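Side-chain contact in 2-(hydroxymethyl)glutarate dehydrogenase (Eubacterium barkeri, PDB 3CKY), which catalyses the NAD-dependent interconversion of 2-formylglutarate and (S)-2-hydroxymethylglutarate, a step in the fermentation of nicotinate: residues A[220-225]-A[279-284]. Sequence-based numbering, arbitrary orientation.
Sequences EAKMEK and REDMSA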
loop_
_atom_site.group_PDB
_atom_site.type_symbol
_atom_site.label_atom_id
_atom_site.label_comp_id
_atom_site.label_asym_id
_atom_site.label_seq_id
_atom_site.Cartn_x
_atom_site.Cartn_y
_atom_site.Cartn_z
ATOM N N GLU A 220 21.432 13.085 -0.085
ATOM C CA GLU A 220 22.801 13.564 -0.283
ATOM C C GLU A 220 23.379 13.093 -1.609
ATOM O O GLU A 220 23.966 13.873 -2.346
ATOM C CB GLU A 220 23.706 13.120 0.863
ATOM C CG GLU A 220 23.500 13.931 2.137
ATOM C CD GLU A 220 23.484 13.083 3.404
ATOM O OE1 GLU A 220 24.362 12.181 3.522
ATOM O OE2 GLU A 220 22.589 13.323 4.266
ATOM N N ALA A 221 23.171 11.823 -1.919
ATOM C CA ALA A 221 23.723 11.234 -3.131
ATOM C C ALA A 221 23.047 11.728 -4.419
ATOM O O ALA A 221 23.718 11.910 -5.446
ATOM C CB ALA A 221 23.643 9.722 -3.059
ATOM N N LYS A 222 21.740 11.946 -4.372
ATOM C CA LYS A 222 20.968 12.120 -5.600
ATOM C C LYS A 222 20.571 13.559 -5.933
ATOM O O LYS A 222 20.491 13.919 -7.095
ATOM C CB LYS A 222 19.720 11.239 -5.557
ATOM C CG LYS A 222 19.998 9.747 -5.308
ATOM C CD LYS A 222 20.968 9.151 -6.302
ATOM C CE LYS A 222 21.146 7.656 -6.093
ATOM N NZ LYS A 222 22.146 7.085 -7.054
ATOM N N MET A 223 20.332 14.368 -4.915
ATOM C CA MET A 223 19.706 15.676 -5.102
ATOM C C MET A 223 20.461 16.583 -6.088
ATOM O O MET A 223 19.942 17.007 -7.106
ATOM C CB MET A 223 19.580 16.364 -3.736
ATOM C CG MET A 223 18.951 17.738 -3.762
ATOM S SD MET A 223 17.228 17.613 -4.184
ATOM C CE MET A 223 16.682 19.322 -3.887
ATOM N N GLU A 224 21.703 16.854 -5.784
ATOM C CA GLU A 224 22.481 17.752 -6.597
ATOM C C GLU A 224 22.937 17.105 -7.909
ATOM O O GLU A 224 22.774 17.687 -8.984
ATOM C CB GLU A 224 23.673 18.227 -5.786
ATOM C CG GLU A 224 24.352 19.441 -6.355
ATOM C CD GLU A 224 25.319 20.084 -5.371
ATOM O OE1 GLU A 224 24.934 20.199 -4.160
ATOM O OE2 GLU A 224 26.432 20.472 -5.819
ATOM N N LYS A 225 23.462 15.888 -7.827
ATOM C CA LYS A 225 24.060 15.243 -8.993
ATOM C C LYS A 225 23.059 14.845 -10.088
ATOM O O LYS A 225 23.388 14.952 -11.274
ATOM C CB LYS A 225 24.869 14.016 -8.574
ATOM C CG LYS A 225 25.677 13.405 -9.719
ATOM C CD LYS A 225 26.492 12.200 -9.276
ATOM C CE LYS A 225 27.114 11.495 -10.488
ATOM N NZ LYS A 225 27.766 10.188 -10.133
ATOM N N ARG A 279 16.382 2.211 -16.884
ATOM C CA ARG A 279 17.840 2.285 -17.068
ATOM C C ARG A 279 18.466 3.578 -16.539
ATOM O O ARG A 279 19.684 3.691 -16.445
ATOM C CB ARG A 279 18.178 2.134 -18.554
ATOM C CG ARG A 279 17.862 0.760 -19.113
ATOM C CD ARG A 279 18.909 -0.240 -18.682
ATOM N NE ARG A 279 18.671 -0.782 -17.341
ATOM C CZ ARG A 279 19.621 -1.236 -16.511
ATOM N NH1 ARG A 279 19.274 -1.727 -15.322
ATOM N NH2 ARG A 279 20.914 -1.199 -16.842
ATOM N N GLU A 280 17.637 4.550 -16.192
ATOM C CA GLU A 280 18.118 5.776 -15.580
ATOM C C GLU A 280 18.366 5.551 -14.096
ATOM O O GLU A 280 17.829 4.600 -13.517
ATOM C CB GLU A 280 17.078 6.884 -15.767
ATOM C CG GLU A 280 16.830 7.209 -17.232
ATOM C CD GLU A 280 15.919 8.397 -17.470
ATOM O OE1 GLU A 280 15.611 8.645 -18.650
ATOM O OE2 GLU A 280 15.506 9.097 -16.520
ATOM N N ASP A 281 19.162 6.428 -13.478
ATOM C CA ASP A 281 19.362 6.380 -12.050
ATOM C C ASP A 281 17.991 6.371 -11.389
ATOM O O ASP A 281 17.029 6.978 -11.890
ATOM C CB ASP A 281 20.188 7.564 -11.547
ATOM C CG ASP A 281 20.353 7.561 -10.044
ATOM O OD1 ASP A 281 21.189 6.784 -9.552
ATOM O OD2 ASP A 281 19.625 8.319 -9.357
ATOM N N MET A 282 17.914 5.674 -10.260
ATOM C CA MET A 282 16.656 5.491 -9.569
ATOM C C MET A 282 16.005 6.788 -9.074
ATOM O O MET A 282 14.824 6.796 -8.864
ATOM C CB MET A 282 16.820 4.475 -8.429
ATOM C CG MET A 282 17.994 4.694 -7.449
ATOM S SD MET A 282 17.571 5.525 -5.920
ATOM C CE MET A 282 17.851 7.197 -6.414
ATOM N N SER A 283 16.757 7.881 -8.935
ATOM C CA SER A 283 16.190 9.158 -8.513
ATOM C C SER A 283 15.280 9.764 -9.582
ATOM O O SER A 283 14.476 10.664 -9.285
ATOM C CB SER A 283 17.293 10.160 -8.143
ATOM O OG SER A 283 18.174 10.436 -9.224
ATOM N N ALA A 284 15.407 9.267 -10.821
ATOM C CA ALA A 284 14.489 9.619 -11.919
ATOM C C ALA A 284 13.047 9.223 -11.615
ATOM O O ALA A 284 12.147 9.642 -12.304
ATOM C CB ALA A 284 14.947 8.988 -13.241
#
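In the all-helical C-terminal domain of this β-hydroxyacid dehydrogenase, a buried salt bridge ties helix 217-228 to the loop that leads into helix 286-293, where the acid partner also forms an Asx turn. Lys222 reaches across from the helix, and its NZ donates to Asp281 OD1 at 2.7 Å, arriving on the syn side and only 16° from the carboxylate plane. A bend at chi2 (-55°) followed by an extended outer half carries the ammonium to the carboxylate. OD1 also accepts from the backbone N of Phe236, so two donors grip this oxygen. The lysine's aliphatic part is used as well: Lys222 CB lies 3.7 Å from Ser283 CB, and the Met282 side chain crosses the lysine roughly at right angles. The CE methyl of Met282 lies 3.5 Å from Lys222 CG and presses to 3.3 Å from Lys222 CE, closer than usual carbon contact. Met282 also touches Met185, which brings helix 169-197 up to the same spot. The other carboxylate oxygen closes the Asx turn, with Ser283 N donating to Asp281 OD2 at 2.9 Å from above the carboxylate plane. Ser283 OG adds a second bond, taking the anti lone pair of Asp281 OD2 at 2.6 Å.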